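Local structure of transcription factor SPN1 (Saccharomyces cerevisiae, 3NFQ) at residues L93-F96 and E97-K100; V124-F127 and Y128-S131; S80-I83 and W84-L88; A28-L31 and D32-L36; L138-L141 and A142-L145. The protein takes part in regulating transcription by RNA polymerase II and interacts with SPT6, acting possibly at both the TBP recruitment and post-recruitment steps of transcription. All coordinates share one frame; numbering follows the deposited sequence.

Contact 1. Residues L93-F96 and E97-K100; sequences LPSF and EIQK
Over one face of the Phe96 ring lies the side chain of Lys100, its CB 4.2 Å above the ring plane and displaced toward the rim, while the amide of Gln99, the other flat group, has Pro94 O in its own plane. Both lie in the first turn of helix 96-107, the first helix after the loop that leaves helix 77-85, and Ser95 caps this helix at its N terminus. Its OG accepts from Ile98 N at 3.2 Å, a capping bond that occupies a backbone N-H the first turn cannot satisfy by itself. To do this the hydroxyl sits between backbone N and carbonyl carbon (chi1 68°), turned back over the start of the helix. A water bridges Ser95 OG to Glu97 OE1, donating to the carboxylate.

Gln99 folds the preceding loop onto the helix. Its NE2 gives a nearly straight bond of 2.9 Å to Pro94 O, although the donor is tilted 31° from the carbonyl plane, and Gln99 N bonds to Ser95 O. Proline suits the position before the cap, as its ring gives a compact apolar surface: Pro94 CB meets Ile98 CG2 at 3.8 Å, the two side chains crossing at about a right angle. Tyr128 of helix 121-130 packs on Leu93, Pro94 and Gln99, and Phe96 reaches Leu138 of helix 136-149. The long methylene chain of Lys100 can lie against an aromatic ring while carrying its charge onward; its CD comes to 3.8 Å from Phe96 CE2.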
loop_
_atom_site.group_PDB
_atom_site.type_symbol
_atom_site.label_atom_id
_atom_site.label_comp_id
_atom_site.label_asym_id
_atom_site.label_seq_id
_atom_site.Cartn_x
_atom_site.Cartn_y
_atom_site.Cartn_z
ATOM N N LEU A 93 -0.135 -11.279 -6.672
ATOM C CA LEU A 93 -0.088 -10.337 -5.601
ATOM C C LEU A 93 1.364 -10.074 -5.171
ATOM O O LEU A 93 2.255 -10.864 -5.511
ATOM C CB LEU A 93 -0.896 -10.923 -4.447
ATOM C CG LEU A 93 -2.389 -10.968 -4.785
ATOM C CD1 LEU A 93 -3.045 -11.782 -3.746
ATOM C CD2 LEU A 93 -2.923 -9.498 -4.875
ATOM N N PRO A 94 1.604 -8.975 -4.450
ATOM C CA PRO A 94 2.988 -8.849 -3.909
ATOM C C PRO A 94 3.247 -9.928 -2.890
ATOM O O PRO A 94 2.371 -10.713 -2.539
ATOM C CB PRO A 94 2.982 -7.477 -3.241
ATOM C CG PRO A 94 1.451 -7.266 -2.819
ATOM C CD PRO A 94 0.719 -7.872 -4.014
ATOM N N SER A 95 4.464 -9.930 -2.325
ATOM C CA SER A 95 4.796 -10.968 -1.416
ATOM C C SER A 95 3.955 -10.862 -0.150
ATOM O O SER A 95 3.427 -9.778 0.195
ATOM C CB SER A 95 6.283 -10.782 -1.044
ATOM O OG SER A 95 6.473 -9.603 -0.288
ATOM N N PHE A 96 3.898 -11.973 0.588
ATOM C CA PHE A 96 3.233 -12.018 1.847
ATOM C C PHE A 96 3.773 -10.942 2.792
ATOM O O PHE A 96 3.012 -10.302 3.518
ATOM C CB PHE A 96 3.441 -13.391 2.526
ATOM C CG PHE A 96 2.708 -13.516 3.836
ATOM C CD1 PHE A 96 1.335 -13.656 3.850
ATOM C CD2 PHE A 96 3.372 -13.428 5.063
ATOM C CE1 PHE A 96 0.624 -13.794 5.052
ATOM C CE2 PHE A 96 2.644 -13.512 6.278
ATOM C CZ PHE A 96 1.260 -13.714 6.262
ATOM N N GLU A 97 5.105 -10.773 2.822
ATOM C CA GLU A 97 5.691 -9.778 3.707
ATOM C C GLU A 97 5.244 -8.345 3.443
ATOM O O GLU A 97 4.997 -7.593 4.380
ATOM C CB GLU A 97 7.227 -9.835 3.585
ATOM C CG GLU A 97 7.774 -11.142 4.202
ATOM C CD GLU A 97 7.515 -12.420 3.375
ATOM O OE1 GLU A 97 7.419 -12.360 2.121
ATOM O OE2 GLU A 97 7.457 -13.500 4.008
ATOM N N ILE A 98 5.085 -7.994 2.162
ATOM C CA ILE A 98 4.546 -6.678 1.803
ATOM C C ILE A 98 3.048 -6.565 2.193
ATOM O O ILE A 98 2.602 -5.549 2.742
ATOM C CB ILE A 98 4.771 -6.380 0.314
ATOM C CG1 ILE A 98 6.194 -5.886 0.081
ATOM C CG2 ILE A 98 3.684 -5.263 -0.213
ATOM C CD1 ILE A 98 6.635 -6.063 -1.320
ATOM N N GLN A 99 2.274 -7.617 1.928
ATOM C CA GLN A 99 0.850 -7.579 2.276
ATOM C C GLN A 99 0.682 -7.413 3.774
ATOM O O GLN A 99 -0.027 -6.542 4.224
ATOM C CB GLN A 99 0.142 -8.853 1.857
ATOM C CG GLN A 99 0.154 -9.181 0.339
ATOM C CD GLN A 99 -0.522 -10.506 0.044
ATOM O OE1 GLN A 99 -1.551 -10.821 0.630
ATOM N NE2 GLN A 99 0.034 -11.283 -0.879
ATOM N N LYS A 100 1.363 -8.251 4.540
ATOM C CA LYS A 100 1.183 -8.241 5.978
ATOM C C LYS A 100 1.693 -6.941 6.612
ATOM O O LYS A 100 1.047 -6.361 7.502
ATOM C CB LYS A 100 1.919 -9.431 6.575
ATOM C CG LYS A 100 1.523 -9.573 8.004
ATOM C CD LYS A 100 2.406 -10.590 8.712
ATOM C CE LYS A 100 1.787 -10.851 10.082
ATOM N NZ LYS A 100 2.409 -12.075 10.643
HETATM O O HOH W 1 9.178 -10.669 0.379
#

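Contact 2. Residues V124-F127 and Y128-S131; sequences VVIF and YTKS
Phe127 turns one ring face to Ser131, whose CB lies over it, 3.9 Å from the ring centroid and 28° off the normal, a CH-pi contact. The ring gets there because CG is swung opposite the backbone N (chi1 170°), which points it toward the residue one turn on, Ser131. A small residue such as serine can rest on the ring, and its OG turns to Arg133 N.

Thr129 folds its hydroxyl back on the chain: OG1 donates to Ile126 O at 2.6 Å, in the carbonyl plane and on a lone pair. Two backbone N-H groups also reach Ile126 O, weakly, from Thr129 and Lys130. Phe127 O accepts from both Ser131 N, at 2.9 Å, and Lys130 N, which comes from above the carbonyl plane. Ile126 and the alkyl chain of Lys130 run side by side on the exposed flank, CG2 of Ile126 3.8 Å from CE of Lys130.

On the buried flank Val124 CG1 lies 4.0 Å from Tyr128 CE1, and Val124 O approaches the Tyr128 ring at its edge. Tyrosine suits the place: its buried ring meets Phe103 edge-to-face while OH bonds to Leu85 O. Carbonyls shared by i+3 and i+4 donors are typical of the last turn of a helix, here toward the end of helix 121-130, consistent with a TFIIS N-terminal-like helical bundle.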
loop_
_atom_site.group_PDB
_atom_site.type_symbol
_atom_site.label_atom_id
_atom_site.label_comp_id
_atom_site.label_asym_id
_atom_site.label_seq_id
_atom_site.Cartn_x
_atom_site.Cartn_y
_atom_site.Cartn_z
ATOM N N VAL A 124 -9.256 -2.231 -3.974
ATOM C CA VAL A 124 -8.141 -3.193 -3.770
ATOM C C VAL A 124 -8.331 -4.010 -2.459
ATOM O O VAL A 124 -8.207 -5.238 -2.457
ATOM C CB VAL A 124 -6.776 -2.481 -3.845
ATOM C CG1 VAL A 124 -5.670 -3.500 -3.495
ATOM C CG2 VAL A 124 -6.501 -1.975 -5.339
ATOM N N VAL A 125 -8.726 -3.342 -1.382
ATOM C CA VAL A 125 -8.970 -4.047 -0.108
ATOM C C VAL A 125 -10.165 -5.006 -0.275
ATOM O O VAL A 125 -10.144 -6.160 0.212
ATOM C CB VAL A 125 -9.127 -3.048 1.093
ATOM C CG1 VAL A 125 -9.526 -3.781 2.411
ATOM C CG2 VAL A 125 -7.823 -2.309 1.296
ATOM N N ILE A 126 -11.189 -4.582 -1.012
ATOM C CA ILE A 126 -12.289 -5.500 -1.311
ATOM C C ILE A 126 -11.772 -6.751 -2.054
ATOM O O ILE A 126 -12.139 -7.882 -1.726
ATOM C CB ILE A 126 -13.433 -4.781 -2.095
ATOM C CG1 ILE A 126 -14.147 -3.788 -1.160
ATOM C CG2 ILE A 126 -14.445 -5.830 -2.675
ATOM C CD1 ILE A 126 -15.054 -2.772 -1.814
ATOM N N PHE A 127 -10.909 -6.559 -3.056
ATOM C CA PHE A 127 -10.334 -7.661 -3.791
ATOM C C PHE A 127 -9.618 -8.655 -2.830
ATOM O O PHE A 127 -9.698 -9.888 -2.975
ATOM C CB PHE A 127 -9.321 -7.110 -4.839
ATOM C CG PHE A 127 -8.485 -8.183 -5.490
ATOM C CD1 PHE A 127 -8.897 -8.841 -6.653
ATOM C CD2 PHE A 127 -7.287 -8.575 -4.924
ATOM C CE1 PHE A 127 -8.119 -9.878 -7.232
ATOM C CE2 PHE A 127 -6.523 -9.584 -5.515
ATOM C CZ PHE A 127 -6.912 -10.225 -6.634
ATOM N N TYR A 128 -8.956 -8.118 -1.817
ATOM C CA TYR A 128 -8.258 -9.002 -0.839
ATOM C C TYR A 128 -9.272 -9.887 -0.046
ATOM O O TYR A 128 -8.944 -11.009 0.367
ATOM C CB TYR A 128 -7.430 -8.161 0.114
ATOM C CG TYR A 128 -6.010 -8.002 -0.421
ATOM C CD1 TYR A 128 -5.752 -7.100 -1.448
ATOM C CD2 TYR A 128 -4.934 -8.752 0.090
ATOM C CE1 TYR A 128 -4.435 -6.931 -1.975
ATOM C CE2 TYR A 128 -3.603 -8.575 -0.423
ATOM C CZ TYR A 128 -3.381 -7.650 -1.472
ATOM O OH TYR A 128 -2.142 -7.433 -2.049
ATOM N N THR A 129 -10.497 -9.374 0.132
ATOM C CA THR A 129 -11.542 -10.146 0.868
ATOM C C THR A 129 -12.049 -11.358 0.098
ATOM O O THR A 129 -12.557 -12.332 0.719
ATOM C CB THR A 129 -12.737 -9.295 1.293
ATOM O OG1 THR A 129 -13.547 -8.970 0.138
ATOM C CG2 THR A 129 -12.302 -8.034 2.011
ATOM N N LYS A 130 -11.863 -11.314 -1.224
ATOM C CA LYS A 130 -12.376 -12.312 -2.200
ATOM C C LYS A 130 -11.357 -13.228 -2.887
ATOM O O LYS A 130 -11.680 -14.386 -3.205
ATOM C CB LYS A 130 -13.110 -11.581 -3.334
ATOM C CG LYS A 130 -14.435 -10.915 -2.955
ATOM C CD LYS A 130 -14.825 -10.108 -4.191
ATOM C CE LYS A 130 -15.954 -9.097 -3.980
ATOM N NZ LYS A 130 -16.068 -8.259 -5.242
ATOM N N SER A 131 -10.134 -12.743 -3.145
ATOM C CA SER A 131 -9.184 -13.498 -3.952
ATOM C C SER A 131 -8.805 -14.782 -3.267
ATOM O O SER A 131 -8.454 -14.791 -2.070
ATOM C CB SER A 131 -7.927 -12.674 -4.269
ATOM O OG SER A 131 -6.792 -13.513 -4.521
#

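Contact 3. Residues S80-I83 and W84-L88; sequences SVRI and WLEPL
Arg82 and Glu86 form a salt bridge at the partly exposed margin of this helix end, whereas Val81, Trp84 and Leu85 make up its buried side. On the packed side Val81 CG1 touches Leu85 CD1 at 4.0 Å, two branched apolar chains pointing the same way one turn apart. The indole of Trp84 starts beside Ser80 O, with CD1 of Trp84 3.5 Å from that oxygen, and carries NE1 on to Met25 O, while its rings pack on Lys52, Leu55, Leu56 and Val59 of helix 51-63.

The turn is the C-terminal end of helix 77-85, near the middle of the helical bundle, with Glu86 the first residue to leave helical angles. Its N still reaches Arg82 O at 2.9 Å, and a water lies within hydrogen-bonding distance of Ile83 O and Glu86 O.

On the looser side the guanidinium offers its edge: Arg82 NH2 meets Glu86 OE1 at 3.1 Å on the syn side, with NE adding a weak bond to the same oxygen. The two planes stand 42° apart. CG of Glu86 lies between its backbone N and carbonyl carbon (chi1 83°), which turns the carboxylate back toward the helix. Arg82 is long enough to serve a second partner, NH1 bonding to Ser119 O. With an alanine in place of Glu86 the guanidinium would probably be left without this carboxylate and freer to turn about its bond to Ser119 O. Val124 of helix 121-130 packs against both Arg82 and Glu86.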
loop_
_atom_site.group_PDB
_atom_site.type_symbol
_atom_site.label_atom_id
_atom_site.label_comp_id
_atom_site.label_asym_id
_atom_site.label_seq_id
_atom_site.Cartn_x
_atom_site.Cartn_y
_atom_site.Cartn_z
ATOM N N SER A 80 -0.254 5.360 -3.214
ATOM C CA SER A 80 0.959 4.562 -3.378
ATOM C C SER A 80 0.900 3.227 -2.627
ATOM O O SER A 80 1.426 2.257 -3.118
ATOM C CB SER A 80 2.168 5.335 -2.888
ATOM O OG SER A 80 2.418 6.478 -3.711
ATOM N N VAL A 81 0.293 3.211 -1.442
ATOM C CA VAL A 81 0.055 1.938 -0.706
ATOM C C VAL A 81 -0.808 1.034 -1.522
ATOM O O VAL A 81 -0.534 -0.155 -1.690
ATOM C CB VAL A 81 -0.588 2.193 0.681
ATOM C CG1 VAL A 81 -0.988 0.843 1.387
ATOM C CG2 VAL A 81 0.359 3.035 1.522
ATOM N N ARG A 82 -1.836 1.605 -2.130
ATOM C CA ARG A 82 -2.693 0.819 -2.949
ATOM C C ARG A 82 -1.961 0.249 -4.131
ATOM O O ARG A 82 -2.208 -0.895 -4.525
ATOM C CB ARG A 82 -3.803 1.742 -3.459
ATOM C CG ARG A 82 -4.716 1.075 -4.426
ATOM C CD ARG A 82 -5.156 2.176 -5.368
ATOM N NE ARG A 82 -4.522 2.014 -6.613
ATOM C CZ ARG A 82 -4.353 2.911 -7.582
ATOM N NH1 ARG A 82 -4.711 4.194 -7.534
ATOM N NH2 ARG A 82 -3.748 2.448 -8.654
ATOM N N ILE A 83 -1.073 1.040 -4.737
ATOM C CA ILE A 83 -0.296 0.508 -5.897
ATOM C C ILE A 83 0.592 -0.693 -5.494
ATOM O O ILE A 83 0.736 -1.670 -6.240
ATOM C CB ILE A 83 0.585 1.634 -6.495
ATOM C CG1 ILE A 83 -0.320 2.567 -7.297
ATOM C CG2 ILE A 83 1.634 1.081 -7.501
ATOM C CD1 ILE A 83 0.363 3.945 -7.565
ATOM N N TRP A 84 1.216 -0.618 -4.313
ATOM C CA TRP A 84 1.939 -1.796 -3.824
ATOM C C TRP A 84 1.069 -3.040 -3.629
ATOM O O TRP A 84 1.510 -4.142 -3.918
ATOM C CB TRP A 84 2.712 -1.475 -2.531
ATOM C CG TRP A 84 3.910 -0.655 -2.762
ATOM C CD1 TRP A 84 4.148 0.198 -3.803
ATOM C CD2 TRP A 84 5.040 -0.575 -1.909
ATOM N NE1 TRP A 84 5.354 0.828 -3.628
ATOM C CE2 TRP A 84 5.935 0.350 -2.487
ATOM C CE3 TRP A 84 5.400 -1.212 -0.720
ATOM C CZ2 TRP A 84 7.143 0.649 -1.938
ATOM C CZ3 TRP A 84 6.624 -0.888 -0.136
ATOM C CH2 TRP A 84 7.480 0.025 -0.737
ATOM N N LEU A 85 -0.185 -2.876 -3.196
ATOM C CA LEU A 85 -1.029 -4.028 -2.834
ATOM C C LEU A 85 -1.761 -4.580 -4.044
ATOM O O LEU A 85 -2.152 -5.744 -4.057
ATOM C CB LEU A 85 -2.071 -3.548 -1.803
ATOM C CG LEU A 85 -1.489 -3.350 -0.371
ATOM C CD1 LEU A 85 -2.520 -2.701 0.547
ATOM C CD2 LEU A 85 -1.004 -4.688 0.169
ATOM N N GLU A 86 -1.996 -3.732 -5.032
ATOM C CA GLU A 86 -2.931 -4.137 -6.085
ATOM C C GLU A 86 -2.432 -5.304 -6.908
ATOM O O GLU A 86 -1.216 -5.459 -7.155
ATOM C CB GLU A 86 -3.303 -2.930 -6.988
ATOM C CG GLU A 86 -2.345 -2.609 -8.060
ATOM C CD GLU A 86 -2.582 -1.217 -8.701
ATOM O OE1 GLU A 86 -3.670 -0.660 -8.538
ATOM O OE2 GLU A 86 -1.666 -0.696 -9.376
ATOM N N PRO A 87 -3.373 -6.151 -7.356
ATOM C CA PRO A 87 -2.997 -7.295 -8.150
ATOM C C PRO A 87 -2.565 -6.865 -9.519
ATOM O O PRO A 87 -3.047 -5.850 -10.051
ATOM C CB PRO A 87 -4.296 -8.134 -8.254
ATOM C CG PRO A 87 -5.363 -7.215 -7.926
ATOM C CD PRO A 87 -4.812 -6.136 -7.025
ATOM N N LEU A 88 -1.711 -7.677 -10.118
ATOM C CA LEU A 88 -1.322 -7.441 -11.496
ATOM C C LEU A 88 -2.467 -8.025 -12.314
ATOM O O LEU A 88 -3.328 -8.709 -11.770
ATOM C CB LEU A 88 -0.049 -8.205 -11.835
ATOM C CG LEU A 88 1.209 -7.824 -10.995
ATOM C CD1 LEU A 88 2.355 -8.629 -11.549
ATOM C CD2 LEU A 88 1.497 -6.406 -11.171
HETATM O O HOH W 2 1.264 -4.199 -7.519
#

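Contact 4. Residues A28-L31 and D32-L36; sequences AAQL and DIDTL
Within the long N-terminal helix 10-42, successive turns are joined on the outer side by Gln30 and Asp34, four residues apart. Gln30 NE2 donates to Asp34 OD1 at 3.0 Å with a bent N-H...O angle of 140°. The acceptor lies close to the amide plane, but the donor comes in from above the carboxylate plane, and the two planes stand 55° apart. Gln30 manages this by bending at chi2 (50°), which brings its amide forward to Asp34, one turn on. Both residues are exposed, where such polar groups are at home.

The backbone is regular alpha helix, with Asp32 N on Ala28 O at 3.0 Å and Thr35 N on Leu31 O at 2.9 Å. Helix 10-42 runs across the helical bundle, and this part of it lies against helices 51-63 and 77-85: the small methyl of Ala29 allows Ile83 and Trp84 to come close, and Ile33 and Leu36 both touch Leu88.

Asp32, buried, faces the start of helix 51-63. Its OD2 forms a salt bridge with Lys52 and its OD1 accepts from Gln51 N, so one carboxylate serves both a charge and a helix-start N-H. An asparagine in its place would probably leave the Lys52 ammonium without its counter-charge here. A water donates to Asp32 OD1 at 2.8 Å and also lies 2.7 Å from Thr35 OG1, which places the threonine hydroxyl in the same polar network.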
loop_
_atom_site.group_PDB
_atom_site.type_symbol
_atom_site.label_atom_id
_atom_site.label_comp_id
_atom_site.label_asym_id
_atom_site.label_seq_id
_atom_site.Cartn_x
_atom_site.Cartn_y
_atom_site.Cartn_z
ATOM N N ALA A 28 9.704 2.830 -6.902
ATOM C CA ALA A 28 10.040 1.428 -6.577
ATOM C C ALA A 28 9.100 0.422 -7.200
ATOM O O ALA A 28 9.514 -0.644 -7.695
ATOM C CB ALA A 28 10.089 1.241 -5.068
ATOM N N ALA A 29 7.801 0.743 -7.216
ATOM C CA ALA A 29 6.851 -0.179 -7.774
ATOM C C ALA A 29 7.026 -0.375 -9.301
ATOM O O ALA A 29 6.898 -1.515 -9.830
ATOM C CB ALA A 29 5.464 0.291 -7.452
ATOM N N GLN A 30 7.269 0.742 -9.995
ATOM C CA GLN A 30 7.551 0.720 -11.444
ATOM C C GLN A 30 8.847 -0.020 -11.737
ATOM O O GLN A 30 8.906 -0.867 -12.593
ATOM C CB GLN A 30 7.604 2.159 -12.009
ATOM C CG GLN A 30 7.603 2.158 -13.577
ATOM C CD GLN A 30 6.461 1.280 -14.170
ATOM O OE1 GLN A 30 5.292 1.432 -13.808
ATOM N NE2 GLN A 30 6.822 0.331 -15.059
ATOM N N LEU A 31 9.894 0.268 -10.993
ATOM C CA LEU A 31 11.129 -0.528 -11.198
ATOM C C LEU A 31 10.920 -2.031 -11.033
ATOM O O LEU A 31 11.407 -2.835 -11.848
ATOM C CB LEU A 31 12.277 -0.043 -10.319
ATOM C CG LEU A 31 12.786 1.351 -10.606
ATOM C CD1 LEU A 31 13.669 1.797 -9.479
ATOM C CD2 LEU A 31 13.525 1.445 -11.934
ATOM N N ASP A 32 10.216 -2.430 -9.974
ATOM C CA ASP A 32 9.925 -3.842 -9.738
ATOM C C ASP A 32 9.056 -4.452 -10.863
ATOM O O ASP A 32 9.284 -5.573 -11.286
ATOM C CB ASP A 32 9.244 -4.011 -8.361
ATOM C CG ASP A 32 10.250 -3.945 -7.209
ATOM O OD1 ASP A 32 11.452 -3.796 -7.531
ATOM O OD2 ASP A 32 9.853 -4.037 -6.011
ATOM N N ILE A 33 8.072 -3.722 -11.354
ATOM C CA ILE A 33 7.326 -4.237 -12.483
ATOM C C ILE A 33 8.271 -4.477 -13.713
ATOM O O ILE A 33 8.155 -5.502 -14.431
ATOM C CB ILE A 33 6.131 -3.293 -12.842
ATOM C CG1 ILE A 33 5.005 -3.387 -11.802
ATOM C CG2 ILE A 33 5.523 -3.661 -14.218
ATOM C CD1 ILE A 33 4.440 -4.775 -11.673
ATOM N N ASP A 34 9.195 -3.540 -13.964
ATOM C CA ASP A 34 10.129 -3.704 -15.077
ATOM C C ASP A 34 10.927 -4.965 -14.870
ATOM O O ASP A 34 11.101 -5.754 -15.806
ATOM C CB ASP A 34 11.064 -2.500 -15.225
ATOM C CG ASP A 34 10.346 -1.216 -15.643
ATOM O OD1 ASP A 34 9.165 -1.244 -16.082
ATOM O OD2 ASP A 34 10.988 -0.143 -15.515
ATOM N N THR A 35 11.428 -5.170 -13.647
ATOM C CA THR A 35 12.216 -6.362 -13.357
ATOM C C THR A 35 11.452 -7.677 -13.530
ATOM O O THR A 35 11.983 -8.683 -14.104
ATOM C CB THR A 35 12.775 -6.321 -11.946
ATOM O OG1 THR A 35 13.686 -5.239 -11.821
ATOM C CG2 THR A 35 13.465 -7.604 -11.568
ATOM N N LEU A 36 10.216 -7.681 -13.031
ATOM C CA LEU A 36 9.360 -8.845 -13.185
ATOM C C LEU A 36 9.181 -9.170 -14.669
ATOM O O LEU A 36 9.369 -10.321 -15.076
ATOM C CB LEU A 36 8.014 -8.631 -12.476
ATOM C CG LEU A 36 6.993 -9.786 -12.677
ATOM C CD1 LEU A 36 7.484 -11.107 -12.130
ATOM C CD2 LEU A 36 5.687 -9.384 -12.003
HETATM O O HOH W 3 13.501 -4.023 -9.461
#

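Contact 5. Residues L138-L141 and A142-L145; sequences LARL and AEKL
This is an intrahelical contact between successive turns of helix 136-149, the last helix of the TFIIS N-terminal-like bundle, with a charged pair on its outer flank and a leucine pair on another. Arg140 and Glu143 form an i to i+3 salt bridge, NH1 of Arg140 lying 2.6 Å from OE2 of Glu143. Their guanidinium and carboxylate planes are 27° apart, and the oxygen approaches the guanidinium obliquely. The arginine bends at chi2 and chi3, which folds its head back over the helix so that the CB of Ala139 lies against one guanidinium face, 3.5 Å above the plane and offset toward the rim. Alanine, small as it is, lets the guanidinium lie close.

Leu141 and Leu145 meet one turn apart, CD1 of Leu141 being 3.8 Å from CG of Leu145. With chi1 at 169°, Leu141 sends its CG forward past the carbonyl side, and CD1 reaches its partner. Four regular backbone bonds underlie the turn, among them Leu145 N to Leu141 O at 2.8 Å and Ala142 N to Leu138 O at 2.9 Å.

The methyl of Ala142 is small enough for a close helix-to-helix approach: Val125, Tyr128 and Thr129 of helix 121-130 pack against it, and Thr129 also touches Glu143. Toward helix 96-107, Leu138 rests on Gln99, while Lys144 and Leu145 reach Asn107, so helix 136-149 lies against both.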
loop_
_atom_site.group_PDB
_atom_site.type_symbol
_atom_site.label_atom_id
_atom_site.label_comp_id
_atom_site.label_asym_id
_atom_site.label_seq_id
_atom_site.Cartn_x
_atom_site.Cartn_y
_atom_site.Cartn_z
ATOM N N LEU A 138 -5.169 -12.453 6.349
ATOM C CA LEU A 138 -5.159 -11.148 5.721
ATOM C C LEU A 138 -6.499 -10.841 5.060
ATOM O O LEU A 138 -6.913 -9.705 5.096
ATOM C CB LEU A 138 -4.011 -11.031 4.687
ATOM C CG LEU A 138 -2.621 -11.143 5.351
ATOM C CD1 LEU A 138 -1.570 -11.035 4.255
ATOM C CD2 LEU A 138 -2.468 -9.981 6.301
ATOM N N ALA A 139 -7.183 -11.849 4.519
ATOM C CA ALA A 139 -8.489 -11.650 3.888
ATOM C C ALA A 139 -9.504 -11.174 4.936
ATOM O O ALA A 139 -10.288 -10.243 4.700
ATOM C CB ALA A 139 -8.966 -12.956 3.182
ATOM N N ARG A 140 -9.420 -11.763 6.137
ATOM C CA ARG A 140 -10.334 -11.385 7.221
ATOM C C ARG A 140 -10.000 -10.032 7.794
ATOM O O ARG A 140 -10.859 -9.274 8.186
ATOM C CB ARG A 140 -10.293 -12.473 8.304
ATOM C CG ARG A 140 -10.874 -13.796 7.836
ATOM C CD ARG A 140 -12.355 -13.689 7.303
ATOM N NE ARG A 140 -12.305 -14.393 6.055
ATOM C CZ ARG A 140 -12.384 -13.861 4.828
ATOM N NH1 ARG A 140 -12.692 -12.577 4.581
ATOM N NH2 ARG A 140 -12.197 -14.674 3.820
ATOM N N LEU A 141 -8.716 -9.722 7.888
ATOM C CA LEU A 141 -8.310 -8.401 8.321
ATOM C C LEU A 141 -8.811 -7.366 7.291
ATOM O O LEU A 141 -9.346 -6.319 7.680
ATOM C CB LEU A 141 -6.777 -8.315 8.593
ATOM C CG LEU A 141 -6.245 -6.875 8.785
ATOM C CD1 LEU A 141 -6.881 -6.126 9.942
ATOM C CD2 LEU A 141 -4.688 -6.961 8.932
ATOM N N ALA A 142 -8.716 -7.682 5.991
ATOM C CA ALA A 142 -9.195 -6.756 4.940
ATOM C C ALA A 142 -10.713 -6.542 5.104
ATOM O O ALA A 142 -11.199 -5.450 4.986
ATOM C CB ALA A 142 -8.846 -7.325 3.535
ATOM N N GLU A 143 -11.449 -7.605 5.408
ATOM C CA GLU A 143 -12.891 -7.520 5.608
ATOM C C GLU A 143 -13.249 -6.702 6.853
ATOM O O GLU A 143 -14.194 -5.925 6.821
ATOM C CB GLU A 143 -13.438 -8.960 5.670
ATOM C CG GLU A 143 -14.778 -9.103 6.189
ATOM C CD GLU A 143 -15.090 -10.560 6.478
ATOM O OE1 GLU A 143 -15.518 -10.801 7.631
ATOM O OE2 GLU A 143 -14.838 -11.443 5.577
ATOM N N LYS A 144 -12.483 -6.848 7.931
ATOM C CA LYS A 144 -12.660 -6.004 9.125
ATOM C C LYS A 144 -12.378 -4.550 8.828
ATOM O O LYS A 144 -13.105 -3.656 9.271
ATOM C CB LYS A 144 -11.712 -6.450 10.246
ATOM C CG LYS A 144 -11.772 -5.505 11.451
ATOM C CD LYS A 144 -10.479 -5.664 12.264
ATOM C CE LYS A 144 -10.043 -4.372 12.964
ATOM N NZ LYS A 144 -9.106 -4.886 14.087
ATOM N N LEU A 145 -11.305 -4.292 8.076
ATOM C CA LEU A 145 -10.914 -2.900 7.839
ATOM C C LEU A 145 -11.916 -2.211 6.924
ATOM O O LEU A 145 -12.267 -1.062 7.157
ATOM C CB LEU A 145 -9.550 -2.830 7.193
ATOM C CG LEU A 145 -8.451 -3.159 8.217
ATOM C CD1 LEU A 145 -7.120 -3.194 7.446
ATOM C CD2 LEU A 145 -8.413 -2.113 9.283
#

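How the contacts relate
From the N terminus, contact 4 comes first, on helix 10-42, followed by contact 3 at the end of helix 77-85, contact 1 at the start of helix 96-107, contact 2 toward the end of helix 121-130 and contact 5 on helix 136-149. Each is local and closes no long loop, and they follow in series, without nesting or crossing. Contact 3 ties helix 10-42 to helix 121-130, since it touches both contact 4 and contact 2, and contact 1 touches contacts 2, 3 and 5. Contacts 2 and 5 pair consecutive helices, centres about 8 Å apart, while contacts 4 and 5 lie on opposite sides of the chain's centre.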